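Isochorismatase family protein (Enterococcus faecalis, PDB 2A67) is of unknown function but, as a member of the isochorismatase family, is probably a hydrolase. Local coordinates at residues D11-I16 against F49-E54; G108-F113 against T136-N141. One frame throughout, in Å; residues are numbered along the deposited sequence.

Contact 1 of 2, residues D11-I16 against F49-E54; sequences DFQKGI and FVQHEE
Val50 makes the first link through its carbonyl: O accepts Asp11 N at 2.8 Å, and water 1 extends the join, donating to Val50 O and accepting from Phe12 N at 3.1 Å. Two donors therefore grip one buried oxygen where the 11-16 loop starts. At Gln51 the contact is van der Waals packing: CB lies 3.5 Å from Gln13 NE2, and the two amide planes stand nearly perpendicular, with no hydrogen bond between the side chains. Instead, the NE2 atoms of Gln51 and Gln13 both donate to Trp64 O. His52 is held by its backbone on both sides of its CA. Its N donates to Gln13 OE1 (2.8 Å, 161° at the hydrogen), from a position tilted out of that amide's plane, while its O receives Gln13 NE2 on an in-plane lone pair (3.0 Å, 178°). With CG beside its backbone N (chi1 -54°) and the chain extended beyond, Gln13 takes both the N-H and the C=O of His52 at once, a two-bond clamp that fixes its amide's rotation. His52 CB also packs 3.6 Å from Asp11 OD2, which forms a salt bridge with Lys81. Loop and strand thus meet at the carboxyl-terminal end of parallel strands, and the Asp11-Lys81 pair is consistent with the active-site Asp-Lys pair of nicotinamidase relatives.

Contact 2 of 2, residues G108-F113 against T136-N141; sequences GVQTEF and TSTLDN
Thr111 N donates to Ser137 O at 3.0 Å, which fastens the first turn of helix 111-125 to the end of strand 128-137. Just before it, the strands still run parallel, but Ser137 N reaches Gly108 O only weakly, at 3.4 Å. Side-chain torsions set the remaining links. Thr136 OG1 sits between its backbone N and carbonyl carbon (chi1 82°), where it meets Thr111 OG1 at 3.0 Å; the two side chains cross nearly at right angles, either hydroxyl could donate, and Thr136 OG1 also bonds to Glu154. Glu112 has the same kind of first torsion (chi1 77°), which places its CG 3.6 Å above the centre of the Phe113 ring. The chain then bends sharply (chi2 -89°). This folds its carboxylate back to Thr138, whose OG1, held anti to the backbone N, donates to OE1 in a very short bond of 2.5 Å. Gln110 instead runs extended across Thr138; its OE1 comes within 3.1 Å of Thr138 OG1 and has Leu139 CD1, at 3.6 Å, as its second neighbour. A cis peptide precedes Gln110, which occupies the N-cap of the helix. Two parallel strands and the helix that connects them form a beta-alpha-beta crossover, and a cis peptide at this switch from strand to helix is a feature known from isochorismatase-family active sites.

How the contacts relate
From the N terminus, strand 5-10 gives way to the loop that enters contact 1, which closes around helix 26-42 when the chain returns along strand 47-52. The chain then passes through strand 77-81 and helix 92-98 before strand 103-109 opens contact 2, closed in turn after helix 111-125 by strand 128-137. The two closures follow in series, neither enclosing nor crossing the other. Strands 5-10 and 103-109 are neighbours in the one parallel sheet, so the contacts, their centres about 12 Å apart, touch directly: Phe12 CZ packs 3.3 Å from Gly108 CA. Together they tie four strands adjacent in the sheet, 47-52, 5-10, 103-109 and 128-137, at their carboxyl ends.

Contact 1 of 2, residues D11-I16 against F49-E54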
loop_
_atom_site.group_PDB
_atom_site.type_symbol
_atom_site.label_atom_id
_atom_site.label_comp_id
_atom_site.label_asym_id
_atom_site.label_seq_id
_atom_site.Cartn_x
_atom_site.Cartn_y
_atom_site.Cartn_z
ATOM N N ASP D 11 -1.426 15.671 -3.222
ATOM C CA ASP D 11 -0.581 16.455 -2.286
ATOM C C ASP D 11 0.507 17.262 -2.953
ATOM O O ASP D 11 1.627 17.339 -2.435
ATOM C CB ASP D 11 0.076 15.549 -1.215
ATOM C CG ASP D 11 -0.924 14.900 -0.250
ATOM O OD1 ASP D 11 -2.135 15.156 -0.302
ATOM O OD2 ASP D 11 -0.490 14.101 0.601
ATOM N N PHE D 12 0.201 17.876 -4.081
ATOM C CA PHE D 12 1.101 18.804 -4.738
ATOM C C PHE D 12 1.006 20.190 -4.101
ATOM O O PHE D 12 0.565 21.163 -4.745
ATOM C CB PHE D 12 0.751 18.928 -6.219
ATOM C CG PHE D 12 1.248 17.807 -7.059
ATOM C CD1 PHE D 12 2.615 17.470 -7.067
ATOM C CD2 PHE D 12 0.372 17.107 -7.883
ATOM C CE1 PHE D 12 3.083 16.432 -7.919
ATOM C CE2 PHE D 12 0.835 16.060 -8.733
ATOM C CZ PHE D 12 2.173 15.738 -8.747
ATOM N N GLN D 13 1.477 20.279 -2.857
ATOM C CA GLN D 13 1.358 21.487 -2.024
ATOM C C GLN D 13 2.742 22.086 -1.647
ATOM O O GLN D 13 3.711 21.345 -1.413
ATOM C CB GLN D 13 0.574 21.134 -0.761
ATOM C CG GLN D 13 -0.827 20.453 -1.033
ATOM C CD GLN D 13 -1.341 19.768 0.191
ATOM O OE1 GLN D 13 -1.213 18.569 0.334
ATOM N NE2 GLN D 13 -1.916 20.538 1.109
ATOM N N LYS D 14 2.798 23.423 -1.592
ATOM C CA LYS D 14 4.050 24.173 -1.393
ATOM C C LYS D 14 4.880 23.649 -0.218
ATOM O O LYS D 14 6.084 23.420 -0.359
ATOM C CB LYS D 14 3.754 25.656 -1.212
ATOM C CG LYS D 14 2.879 26.245 -2.309
ATOM C CD LYS D 14 2.714 27.741 -2.064
ATOM C CE LYS D 14 1.353 28.256 -2.468
ATOM N NZ LYS D 14 0.989 29.379 -1.492
ATOM N N GLY D 15 4.219 23.384 0.902
ATOM C CA GLY D 15 4.922 23.014 2.131
ATOM C C GLY D 15 5.387 21.579 2.302
ATOM O O GLY D 15 5.697 21.173 3.415
ATOM N N ILE D 16 5.472 20.798 1.219
ATOM C CA ILE D 16 5.994 19.417 1.353
ATOM C C ILE D 16 7.536 19.094 1.458
ATOM O O ILE D 16 7.881 18.221 2.253
ATOM C CB ILE D 16 5.292 18.392 0.380
ATOM C CG1 ILE D 16 3.950 17.926 0.947
ATOM C CG2 ILE D 16 6.078 17.082 0.272
ATOM C CD1 ILE D 16 2.773 18.351 0.209
ATOM N N PHE D 49 -7.768 17.278 -7.234
ATOM C CA PHE D 49 -6.580 17.537 -6.452
ATOM C C PHE D 49 -6.830 17.081 -5.016
ATOM O O PHE D 49 -7.870 17.413 -4.420
ATOM C CB PHE D 49 -6.273 19.033 -6.417
ATOM C CG PHE D 49 -5.771 19.584 -7.707
ATOM C CD1 PHE D 49 -6.658 20.165 -8.620
ATOM C CD2 PHE D 49 -4.425 19.536 -8.020
ATOM C CE1 PHE D 49 -6.209 20.685 -9.787
ATOM C CE2 PHE D 49 -3.969 20.072 -9.226
ATOM C CZ PHE D 49 -4.866 20.639 -10.094
ATOM N N VAL D 50 -5.890 16.331 -4.461
ATOM C CA VAL D 50 -5.958 15.945 -3.028
ATOM C C VAL D 50 -4.954 16.815 -2.256
ATOM O O VAL D 50 -3.809 16.979 -2.668
ATOM C CB VAL D 50 -5.710 14.420 -2.820
ATOM C CG1 VAL D 50 -5.752 14.077 -1.323
ATOM C CG2 VAL D 50 -6.815 13.593 -3.625
ATOM N N GLN D 51 -5.426 17.432 -1.183
ATOM C CA GLN D 51 -4.576 18.244 -0.323
ATOM C C GLN D 51 -4.641 17.716 1.101
ATOM O O GLN D 51 -5.727 17.489 1.666
ATOM C CB GLN D 51 -5.018 19.703 -0.370
ATOM C CG GLN D 51 -4.752 20.360 -1.725
ATOM C CD GLN D 51 -5.376 21.714 -1.837
ATOM O OE1 GLN D 51 -6.510 21.844 -2.289
ATOM N NE2 GLN D 51 -4.657 22.749 -1.393
ATOM N N HIS D 52 -3.447 17.492 1.642
ATOM C CA HIS D 52 -3.254 16.983 2.993
ATOM C C HIS D 52 -3.308 18.189 3.952
ATOM O O HIS D 52 -2.996 19.316 3.584
ATOM C CB HIS D 52 -1.906 16.250 3.071
ATOM C CG HIS D 52 -1.757 15.398 4.289
ATOM N ND1 HIS D 52 -1.056 15.818 5.400
ATOM C CD2 HIS D 52 -2.250 14.174 4.598
ATOM C CE1 HIS D 52 -1.086 14.875 6.325
ATOM N NE2 HIS D 52 -1.807 13.872 5.872
ATOM N N GLU D 53 -3.785 17.951 5.149
ATOM C CA GLU D 53 -3.800 19.004 6.192
ATOM C C GLU D 53 -3.364 18.352 7.487
ATOM O O GLU D 53 -3.778 17.234 7.785
ATOM C CB GLU D 53 -5.195 19.630 6.304
ATOM C CG GLU D 53 -6.350 18.707 6.769
ATOM C CD GLU D 53 -7.706 19.341 6.556
ATOM O OE1 GLU D 53 -8.102 19.532 5.398
ATOM O OE2 GLU D 53 -8.398 19.704 7.537
ATOM N N GLU D 54 -2.534 19.065 8.250
ATOM C CA GLU D 54 -2.059 18.587 9.550
ATOM C C GLU D 54 -1.514 19.792 10.290
ATOM O O GLU D 54 -1.537 20.913 9.770
ATOM C CB GLU D 54 -0.992 17.486 9.375
ATOM C CG GLU D 54 0.216 17.888 8.494
ATOM C CD GLU D 54 1.195 16.722 8.183
ATOM O OE1 GLU D 54 0.800 15.520 8.207
ATOM O OE2 GLU D 54 2.374 17.012 7.870
HETATM O O HOH W 1 -2.666 17.978 -5.196
#

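Contact 2 of 2, residues G108-F113 against T136-N141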
loop_
_atom_site.group_PDB
_atom_site.type_symbol
_atom_site.label_atom_id
_atom_site.label_comp_id
_atom_site.label_asym_id
_atom_site.label_seq_id
_atom_site.Cartn_x
_atom_site.Cartn_y
_atom_site.Cartn_z
ATOM N N GLY D 108 1.552 12.241 -7.877
ATOM C CA GLY D 108 1.709 13.150 -6.709
ATOM C C GLY D 108 2.936 12.837 -5.922
ATOM O O GLY D 108 3.865 12.220 -6.426
ATOM N N VAL D 109 2.902 13.251 -4.650
ATOM C CA VAL D 109 3.996 13.118 -3.691
ATOM C C VAL D 109 3.346 12.784 -2.340
ATOM O O VAL D 109 2.157 13.073 -2.154
ATOM C CB VAL D 109 4.810 14.474 -3.562
ATOM C CG1 VAL D 109 5.344 14.941 -4.961
ATOM C CG2 VAL D 109 3.897 15.567 -2.992
ATOM N N GLN D 110 4.065 12.119 -1.436
ATOM C CA GLN D 110 5.368 11.521 -1.741
ATOM C C GLN D 110 5.146 10.097 -2.246
ATOM O O GLN D 110 4.262 9.416 -1.761
ATOM C CB GLN D 110 6.269 11.464 -0.478
ATOM C CG GLN D 110 6.881 12.831 -0.141
ATOM C CD GLN D 110 7.567 12.807 1.200
ATOM O OE1 GLN D 110 8.644 12.233 1.371
ATOM N NE2 GLN D 110 6.916 13.389 2.170
ATOM N N THR D 111 6.021 9.653 -3.145
ATOM C CA THR D 111 5.997 8.292 -3.762
ATOM C C THR D 111 5.630 7.168 -2.809
ATOM O O THR D 111 4.694 6.398 -3.055
ATOM C CB THR D 111 7.410 7.959 -4.308
ATOM O OG1 THR D 111 7.800 8.991 -5.222
ATOM C CG2 THR D 111 7.498 6.540 -4.967
ATOM N N GLU D 112 6.429 7.028 -1.749
ATOM C CA GLU D 112 6.312 5.857 -0.901
ATOM C C GLU D 112 5.240 5.983 0.189
ATOM O O GLU D 112 4.897 5.002 0.822
ATOM C CB GLU D 112 7.663 5.507 -0.273
ATOM C CG GLU D 112 8.075 6.428 0.917
ATOM C CD GLU D 112 8.855 7.684 0.493
ATOM O OE1 GLU D 112 8.487 8.343 -0.499
ATOM O OE2 GLU D 112 9.849 8.026 1.176
ATOM N N PHE D 113 4.691 7.169 0.372
ATOM C CA PHE D 113 3.702 7.377 1.415
ATOM C C PHE D 113 2.316 7.505 0.794
ATOM O O PHE D 113 1.727 6.503 0.482
ATOM C CB PHE D 113 4.078 8.577 2.296
ATOM C CG PHE D 113 5.376 8.391 3.048
ATOM C CD1 PHE D 113 5.484 7.428 4.049
ATOM C CD2 PHE D 113 6.487 9.168 2.749
ATOM C CE1 PHE D 113 6.724 7.234 4.803
ATOM C CE2 PHE D 113 7.711 9.000 3.490
ATOM C CZ PHE D 113 7.814 8.015 4.512
ATOM N N THR D 136 5.691 11.120 -10.129
ATOM C CA THR D 136 5.772 11.109 -8.642
ATOM C C THR D 136 7.146 11.588 -8.201
ATOM O O THR D 136 8.110 11.555 -8.970
ATOM C CB THR D 136 5.469 9.726 -7.972
ATOM O OG1 THR D 136 6.635 8.900 -8.013
ATOM C CG2 THR D 136 4.337 9.002 -8.641
ATOM N N SER D 137 7.238 12.046 -6.952
ATOM C CA SER D 137 8.541 12.443 -6.439
ATOM C C SER D 137 8.498 12.255 -4.927
ATOM O O SER D 137 7.420 12.055 -4.349
ATOM C CB SER D 137 8.848 13.891 -6.823
ATOM O OG SER D 137 10.042 14.357 -6.208
ATOM N N THR D 138 9.685 12.296 -4.330
ATOM C CA THR D 138 9.900 12.099 -2.891
ATOM C C THR D 138 11.280 12.682 -2.527
ATOM O O THR D 138 11.907 13.364 -3.348
ATOM C CB THR D 138 9.723 10.610 -2.469
ATOM O OG1 THR D 138 9.527 10.537 -1.062
ATOM C CG2 THR D 138 10.852 9.653 -2.935
ATOM N N LEU D 139 11.720 12.424 -1.290
ATOM C CA LEU D 139 12.924 13.013 -0.671
ATOM C C LEU D 139 13.916 11.910 -0.351
ATOM O O LEU D 139 13.501 10.764 -0.113
ATOM C CB LEU D 139 12.525 13.717 0.634
ATOM C CG LEU D 139 11.354 14.713 0.584
ATOM C CD1 LEU D 139 10.842 15.037 1.966
ATOM C CD2 LEU D 139 11.724 16.007 -0.128
ATOM N N ASP D 140 15.219 12.230 -0.339
ATOM C CA ASP D 140 16.209 11.288 0.166
ATOM C C ASP D 140 15.740 11.091 1.589
ATOM O O ASP D 140 15.322 12.052 2.224
ATOM C CB ASP D 140 17.647 11.873 0.190
ATOM C CG ASP D 140 18.232 12.156 -1.224
ATOM O OD1 ASP D 140 17.689 11.703 -2.272
ATOM O OD2 ASP D 140 19.268 12.860 -1.287
ATOM N N ASN D 141 15.773 9.864 2.092
ATOM C CA ASN D 141 15.272 9.616 3.443
ATOM C C ASN D 141 16.365 9.259 4.450
ATOM O O ASN D 141 16.050 8.781 5.543
ATOM C CB ASN D 141 14.139 8.567 3.457
ATOM C CG ASN D 141 14.619 7.172 3.166
ATOM O OD1 ASN D 141 13.816 6.243 2.955
ATOM N ND2 ASN D 141 15.914 6.997 3.133
HETATM O O HOH W 2 11.342 10.099 1.660
#